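Local coordinates for conserved membrane protein (Chlamydia abortus, PDB 6GZU) that acts as a secreted bacterial effector that combines deubiquitinating and acetyltransferase activities in one CE-clan catalytic domain and fragments the host Golgi, at residues 36-41 / 96-101; 58-63 / 76-81. All blocks are in the same frame, centred on the assembly; numbering follows the deposited sequence. Where two conformers were deposited one is given.

Interaction 1. Residues 36-41 / 96-101; sequences DLFVPS and QNFRIY
Phe38 projects between Phe98 and Tyr101, and these three rings make the tight part of the contact. The Tyr101 ring lies over one face of Phe38, offset toward the rim, the planes 26° apart and overlapping little; Phe38 CD1 comes to 3.3 Å from Tyr101 CD2. A chi1 of 176°, which sets CG of Phe38 opposite the backbone N, carries the ring into this place. Its CB sits over the Tyr101 face, 3.8 Å from the ring centroid, a CH-pi contact. Toward Phe98 the same ring turns its edge in a T-shaped pair, centroids 5.5 Å apart. Aromatic residues suit this buried place because Phe38 uses a face toward Tyr101 and an edge toward Phe98. The backbones pair as parallel strands, Leu37 beside Ile100 and Phe38 beside Tyr101, which adds the short strand 37-38 to the border of the mixed central sheet of this CE-clan catalytic domain. Phe38 N gives a nearly straight 2.8 Å bond to Ile100 O, while Asp36 O accepts from both Arg99 N (2.9 Å) and Ile100 N (3.1 Å). On the other sheet face Leu37 CD1 meets Ile100 CG2 at 4.1 Å, two branched aliphatics that Leu216 of helix 204-217 also touches. The looser, solvent-facing end is exposed Asp36, whose carboxylate carbon CG lies 3.8 Å from the aliphatic CG of Arg99; the guanidinium leads away to a salt bridge with Asp143.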
loop_
_atom_site.group_PDB
_atom_site.type_symbol
_atom_site.label_atom_id
_atom_site.label_comp_id
_atom_site.label_asym_id
_atom_site.label_seq_id
_atom_site.Cartn_x
_atom_site.Cartn_y
_atom_site.Cartn_z
ATOM N N ASP A 36 -8.420 11.848 1.739
ATOM C CA ASP A 36 -7.428 11.890 0.665
ATOM C C ASP A 36 -6.791 10.535 0.400
ATOM O O ASP A 36 -5.971 10.397 -0.502
ATOM C CB ASP A 36 -6.290 12.841 1.032
ATOM C CG ASP A 36 -6.652 14.300 0.870
ATOM O OD1 ASP A 36 -7.611 14.613 0.124
ATOM O OD2 ASP A 36 -5.952 15.136 1.484
ATOM N N LEU A 37 -7.098 9.530 1.229
ATOM C CA LEU A 37 -6.441 8.236 1.085
ATOM C C LEU A 37 -7.184 7.331 0.130
ATOM O O LEU A 37 -8.369 7.041 0.351
ATOM C CB LEU A 37 -6.401 7.541 2.439
ATOM C CG LEU A 37 -5.808 6.133 2.477
ATOM C CD1 LEU A 37 -4.314 6.199 2.178
ATOM C CD2 LEU A 37 -6.052 5.419 3.845
ATOM N N PHE A 38 -6.493 6.880 -0.911
ATOM C CA PHE A 38 -6.971 5.855 -1.810
ATOM C C PHE A 38 -6.576 4.468 -1.268
ATOM O O PHE A 38 -5.389 4.177 -1.015
ATOM C CB PHE A 38 -6.333 6.053 -3.175
ATOM C CG PHE A 38 -6.680 5.002 -4.172
ATOM C CD1 PHE A 38 -5.889 3.859 -4.308
ATOM C CD2 PHE A 38 -7.750 5.172 -5.038
ATOM C CE1 PHE A 38 -6.184 2.902 -5.241
ATOM C CE2 PHE A 38 -8.053 4.185 -5.997
ATOM C CZ PHE A 38 -7.291 3.057 -6.079
ATOM N N VAL A 39 -7.567 3.601 -1.131
ATOM C CA VAL A 39 -7.347 2.201 -0.753
ATOM C C VAL A 39 -7.462 1.352 -2.019
ATOM O O VAL A 39 -8.461 1.442 -2.736
ATOM C CB VAL A 39 -8.427 1.800 0.220
ATOM C CG1 VAL A 39 -8.271 0.284 0.622
ATOM C CG2 VAL A 39 -8.377 2.743 1.448
ATOM N N PRO A 40 -6.411 0.576 -2.332
ATOM C CA PRO A 40 -6.387 -0.235 -3.549
ATOM C C PRO A 40 -7.209 -1.494 -3.434
ATOM O O PRO A 40 -7.972 -1.672 -2.479
ATOM C CB PRO A 40 -4.895 -0.573 -3.727
ATOM C CG PRO A 40 -4.397 -0.695 -2.298
ATOM C CD PRO A 40 -5.171 0.433 -1.546
ATOM N N SER A 41 -7.062 -2.384 -4.398
ATOM C CA SER A 41 -7.961 -3.537 -4.506
ATOM C C SER A 41 -8.086 -4.316 -3.211
ATOM O O SER A 41 -7.087 -4.661 -2.582
ATOM C CB SER A 41 -7.406 -4.489 -5.550
ATOM O OG SER A 41 -8.116 -5.717 -5.495
ATOM N N GLN A 96 -10.731 9.845 -8.849
ATOM C CA GLN A 96 -9.646 10.775 -9.185
ATOM C C GLN A 96 -9.173 11.618 -7.999
ATOM O O GLN A 96 -8.011 12.013 -7.949
ATOM C CB GLN A 96 -10.072 11.701 -10.332
ATOM C CG GLN A 96 -10.298 10.991 -11.650
ATOM C CD GLN A 96 -11.460 11.583 -12.452
ATOM O OE1 GLN A 96 -12.282 10.850 -13.016
ATOM N NE2 GLN A 96 -11.536 12.915 -12.504
ATOM N N ASN A 97 -10.066 11.858 -7.038
ATOM C CA ASN A 97 -9.879 12.888 -6.018
ATOM C C ASN A 97 -8.959 12.545 -4.811
ATOM O O ASN A 97 -9.086 13.079 -3.700
ATOM C CB ASN A 97 -11.264 13.284 -5.496
ATOM C CG ASN A 97 -11.257 14.633 -4.834
ATOM O OD1 ASN A 97 -10.350 15.439 -5.075
ATOM N ND2 ASN A 97 -12.270 14.903 -3.997
ATOM N N PHE A 98 -8.019 11.658 -5.013
ATOM C CA PHE A 98 -7.192 11.227 -3.891
ATOM C C PHE A 98 -5.776 11.790 -3.972
ATOM O O PHE A 98 -5.306 12.140 -5.082
ATOM C CB PHE A 98 -7.148 9.705 -3.864
ATOM C CG PHE A 98 -8.475 9.085 -3.605
ATOM C CD1 PHE A 98 -8.956 9.034 -2.306
ATOM C CD2 PHE A 98 -9.237 8.548 -4.630
ATOM C CE1 PHE A 98 -10.177 8.466 -2.023
ATOM C CE2 PHE A 98 -10.491 7.987 -4.346
ATOM C CZ PHE A 98 -10.927 7.922 -3.023
ATOM N N ARG A 99 -5.049 11.789 -2.838
ATOM C CA ARG A 99 -3.680 12.318 -2.815
ATOM C C ARG A 99 -2.629 11.349 -2.319
ATOM O O ARG A 99 -1.442 11.463 -2.657
ATOM C CB ARG A 99 -3.617 13.545 -1.911
ATOM C CG ARG A 99 -4.559 14.643 -2.343
ATOM C CD ARG A 99 -4.352 15.009 -3.832
ATOM N NE ARG A 99 -3.088 15.720 -4.070
ATOM C CZ ARG A 99 -2.632 16.033 -5.283
ATOM N NH1 ARG A 99 -3.327 15.636 -6.345
ATOM N NH2 ARG A 99 -1.500 16.742 -5.441
ATOM N N ILE A 100 -3.042 10.380 -1.514
ATOM C CA ILE A 100 -2.132 9.424 -0.915
ATOM C C ILE A 100 -2.657 8.039 -1.261
ATOM O O ILE A 100 -3.853 7.727 -1.004
ATOM C CB ILE A 100 -2.033 9.604 0.615
ATOM C CG1 ILE A 100 -1.553 11.020 0.944
ATOM C CG2 ILE A 100 -1.113 8.498 1.206
ATOM C CD1 ILE A 100 -1.497 11.354 2.381
ATOM N N TYR A 101 -1.789 7.206 -1.849
ATOM C CA TYR A 101 -2.174 5.881 -2.334
ATOM C C TYR A 101 -1.323 4.865 -1.604
ATOM O O TYR A 101 -0.106 4.872 -1.742
ATOM C CB TYR A 101 -1.919 5.790 -3.849
ATOM C CG TYR A 101 -2.843 6.671 -4.674
ATOM C CD1 TYR A 101 -2.766 8.059 -4.603
ATOM C CD2 TYR A 101 -3.761 6.102 -5.583
ATOM C CE1 TYR A 101 -3.649 8.858 -5.367
ATOM C CE2 TYR A 101 -4.613 6.882 -6.368
ATOM C CZ TYR A 101 -4.555 8.257 -6.238
ATOM O OH TYR A 101 -5.414 9.058 -6.975
#

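Interaction 2. Residues 58-63 / 76-81. With ZN (zinc ion), chain C.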
loop_
_atom_site.group_PDB
_atom_site.type_symbol
_atom_site.label_atom_id
_atom_site.label_comp_id
_atom_site.label_asym_id
_atom_site.label_seq_id
_atom_site.Cartn_x
_atom_site.Cartn_y
_atom_site.Cartn_z
ATOM N N ASP A 58 -4.219 2.849 -11.159
ATOM C CA ASP A 58 -5.053 3.606 -10.202
ATOM C C ASP A 58 -4.991 5.116 -10.431
ATOM O O ASP A 58 -5.938 5.828 -10.121
ATOM C CB ASP A 58 -4.672 3.254 -8.753
ATOM C CG ASP A 58 -5.127 1.894 -8.363
ATOM O OD1 ASP A 58 -6.155 1.455 -8.909
ATOM O OD2 ASP A 58 -4.515 1.267 -7.500
ATOM N N LEU A 59 -3.903 5.595 -11.049
ATOM C CA LEU A 59 -3.793 7.012 -11.425
ATOM C C LEU A 59 -4.256 7.265 -12.850
ATOM O O LEU A 59 -4.047 8.368 -13.394
ATOM C CB LEU A 59 -2.330 7.471 -11.289
ATOM C CG LEU A 59 -1.893 7.415 -9.813
ATOM C CD1 LEU A 59 -0.348 7.606 -9.727
ATOM C CD2 LEU A 59 -2.627 8.494 -9.098
ATOM N N HIS A 60 -4.903 6.272 -13.461
ATOM C CA HIS A 60 -5.391 6.372 -14.860
ATOM C C HIS A 60 -4.321 6.701 -15.880
ATOM O O HIS A 60 -4.587 7.413 -16.869
ATOM C CB HIS A 60 -6.579 7.340 -14.930
ATOM C CG HIS A 60 -7.596 7.072 -13.858
ATOM N ND1 HIS A 60 -7.652 7.789 -12.678
ATOM C CD2 HIS A 60 -8.536 6.110 -13.746
ATOM C CE1 HIS A 60 -8.638 7.330 -11.920
ATOM N NE2 HIS A 60 -9.195 6.311 -12.546
ATOM N N LEU A 61 -3.122 6.180 -15.633
ATOM C CA LEU A 61 -1.981 6.345 -16.497
ATOM C C LEU A 61 -1.644 5.092 -17.276
ATOM O O LEU A 61 -0.569 5.004 -17.867
ATOM C CB LEU A 61 -0.776 6.767 -15.671
ATOM C CG LEU A 61 -0.902 8.190 -15.112
ATOM C CD1 LEU A 61 0.162 8.418 -14.072
ATOM C CD2 LEU A 61 -0.793 9.200 -16.203
ATOM N N TYR A 62 -2.558 4.140 -17.374
ATOM C CA TYR A 62 -2.226 2.930 -18.115
ATOM C C TYR A 62 -3.311 2.573 -19.124
ATOM O O TYR A 62 -4.476 2.493 -18.770
ATOM C CB TYR A 62 -1.963 1.759 -17.154
ATOM C CG TYR A 62 -1.429 0.599 -17.928
ATOM C CD1 TYR A 62 -0.136 0.639 -18.450
ATOM C CD2 TYR A 62 -2.237 -0.492 -18.231
ATOM C CE1 TYR A 62 0.356 -0.392 -19.215
ATOM C CE2 TYR A 62 -1.759 -1.528 -19.001
ATOM C CZ TYR A 62 -0.459 -1.469 -19.494
ATOM O OH TYR A 62 0.045 -2.497 -20.258
ATOM N N ASP A 63 -2.939 2.369 -20.386
ATOM C CA ASP A 63 -3.929 2.061 -21.424
ATOM C C ASP A 63 -3.851 0.575 -21.731
ATOM O O ASP A 63 -2.946 0.142 -22.436
ATOM C CB ASP A 63 -3.647 2.894 -22.692
ATOM C CG ASP A 63 -4.591 2.565 -23.856
ATOM O OD1 ASP A 63 -4.481 1.450 -24.402
ATOM O OD2 ASP A 63 -5.419 3.425 -24.251
ATOM N N THR A 76 -11.088 7.874 -19.014
ATOM C CA THR A 76 -11.751 6.807 -19.757
ATOM C C THR A 76 -11.063 5.443 -19.551
ATOM O O THR A 76 -11.629 4.407 -19.902
ATOM C CB THR A 76 -11.862 7.161 -21.255
ATOM O OG1 THR A 76 -10.594 6.991 -21.909
ATOM C CG2 THR A 76 -12.286 8.593 -21.385
ATOM N N GLN A 77 -9.861 5.420 -18.977
ATOM C CA GLN A 77 -9.218 4.137 -18.680
ATOM C C GLN A 77 -9.577 3.612 -17.315
ATOM O O GLN A 77 -9.069 2.583 -16.891
ATOM C CB GLN A 77 -7.696 4.263 -18.778
ATOM C CG GLN A 77 -7.262 4.950 -20.048
ATOM C CD GLN A 77 -7.442 4.092 -21.283
ATOM O OE1 GLN A 77 -7.659 2.884 -21.202
ATOM N NE2 GLN A 77 -7.326 4.717 -22.437
ATOM N N CYS A 78 -10.449 4.319 -16.616
ATOM C CA CYS A 78 -10.745 4.000 -15.230
ATOM C C CYS A 78 -11.372 2.629 -15.026
ATOM O O CYS A 78 -12.422 2.338 -15.593
ATOM C CB CYS A 78 -11.683 5.062 -14.700
ATOM S SG CYS A 78 -12.285 4.666 -13.126
ATOM N N HIS A 79 -10.775 1.808 -14.162
ATOM C CA HIS A 79 -11.331 0.493 -13.832
ATOM C C HIS A 79 -11.951 0.462 -12.410
ATOM O O HIS A 79 -12.286 -0.620 -11.838
ATOM C CB HIS A 79 -10.249 -0.580 -14.002
ATOM C CG HIS A 79 -9.159 -0.511 -12.980
ATOM N ND1 HIS A 79 -8.576 0.674 -12.582
ATOM C CD2 HIS A 79 -8.542 -1.486 -12.267
ATOM C CE1 HIS A 79 -7.668 0.428 -11.649
ATOM N NE2 HIS A 79 -7.609 -0.875 -11.459
ATOM N N HIS A 80 -12.122 1.648 -11.826
ATOM C CA HIS A 80 -12.659 1.757 -10.461
ATOM C C HIS A 80 -14.144 1.815 -10.304
ATOM O O HIS A 80 -14.640 1.688 -9.184
ATOM C CB HIS A 80 -12.114 2.990 -9.764
ATOM C CG HIS A 80 -10.626 3.071 -9.783
ATOM N ND1 HIS A 80 -9.949 4.040 -10.495
ATOM C CD2 HIS A 80 -9.689 2.293 -9.185
ATOM C CE1 HIS A 80 -8.644 3.853 -10.320
ATOM N NE2 HIS A 80 -8.464 2.788 -9.550
ATOM N N GLN A 81 -14.857 2.027 -11.388
ATOM C CA GLN A 81 -16.301 2.141 -11.268
ATOM C C GLN A 81 -16.986 0.797 -11.543
ATOM O O GLN A 81 -16.510 -0.011 -12.352
ATOM C CB GLN A 81 -16.797 3.297 -12.145
ATOM C CG GLN A 81 -16.252 4.654 -11.649
HETATM ZN ZN ZN C . -10.771 5.493 -11.680
HETATM O O HOH W 1 -4.693 -0.769 -10.054
#
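The backbones of 58-63 and 76-81 approach without strand pairing, closest at His60 and Gln77 (CA atoms 5.9 Å apart), just where a Schellman motif ends helix 51-58 with His60, at positive phi, as its C-prime residue. From that turn the imidazole of His60 reaches across to the other segment, and its NE2 binds the zinc ion at 2.0 Å. Cys78 SG and His80 ND1, the latter 2.0 Å from the metal, bind from the facing loop, and Cys95 completes the four-residue site. The two imidazoles stand almost perpendicular, planes 89° apart, with His60 NE2 at the edge of the His80 ring. Cys78 CA lies at the edge of the His60 ring, Cys78 CB comes to 3.5 Å from His60 CD2, and the Cys78 sulfur accepts a bond from His80 N at 3.3 Å.

Histidine suits its place at position 80 because it has two nitrogens: while ND1 holds zinc, NE2 donates a 2.7 Å bond, straight to 169°, to Asp58 OD1. Asp58 OD1 lies in the imidazole plane but is met on the anti side of the carboxylate, 31° out of that group's plane. The other oxygen, Asp58 OD2, is bonded to Tyr103 OH, so the carboxylate is held from two directions. Beyond it, His79 brings its CE1 to 3.3 Å from Asp58 OD1, and a water bonded to His79 NE2 gives a weak hydrogen bond to that oxygen. Farther along, Gln77 lays CB and CG against Tyr62 O, and its amide nitrogen is bonded to Asp74. Held by zinc at ND1 and by Asp58 at NE2, the His80 ring is fixed in rotation, and the carboxylate would be expected to make ND1 a stronger electron donor to the metal.

From the N terminus, the chain leaves helix 20-33, runs through 36-41, and after 54 intervening residues returns as 96-101, where interaction 1 closes the long loop at the border of the central sheet. Interaction 2 lies within that excursion: 58-63 starts on the last residue of helix 51-58. The segment 76-81 comes back only 12 residues later, after the small hairpin of strands 62-63 and 68-69. The loops are thus nested, not crossed. They also touch, since Phe38 packs against Asp58 and His80, and Tyr101 against Leu59. Cys95, directly before 96-101, is the fourth zinc ligand, so the metal site is tied to the loop that leads into strand 100-107.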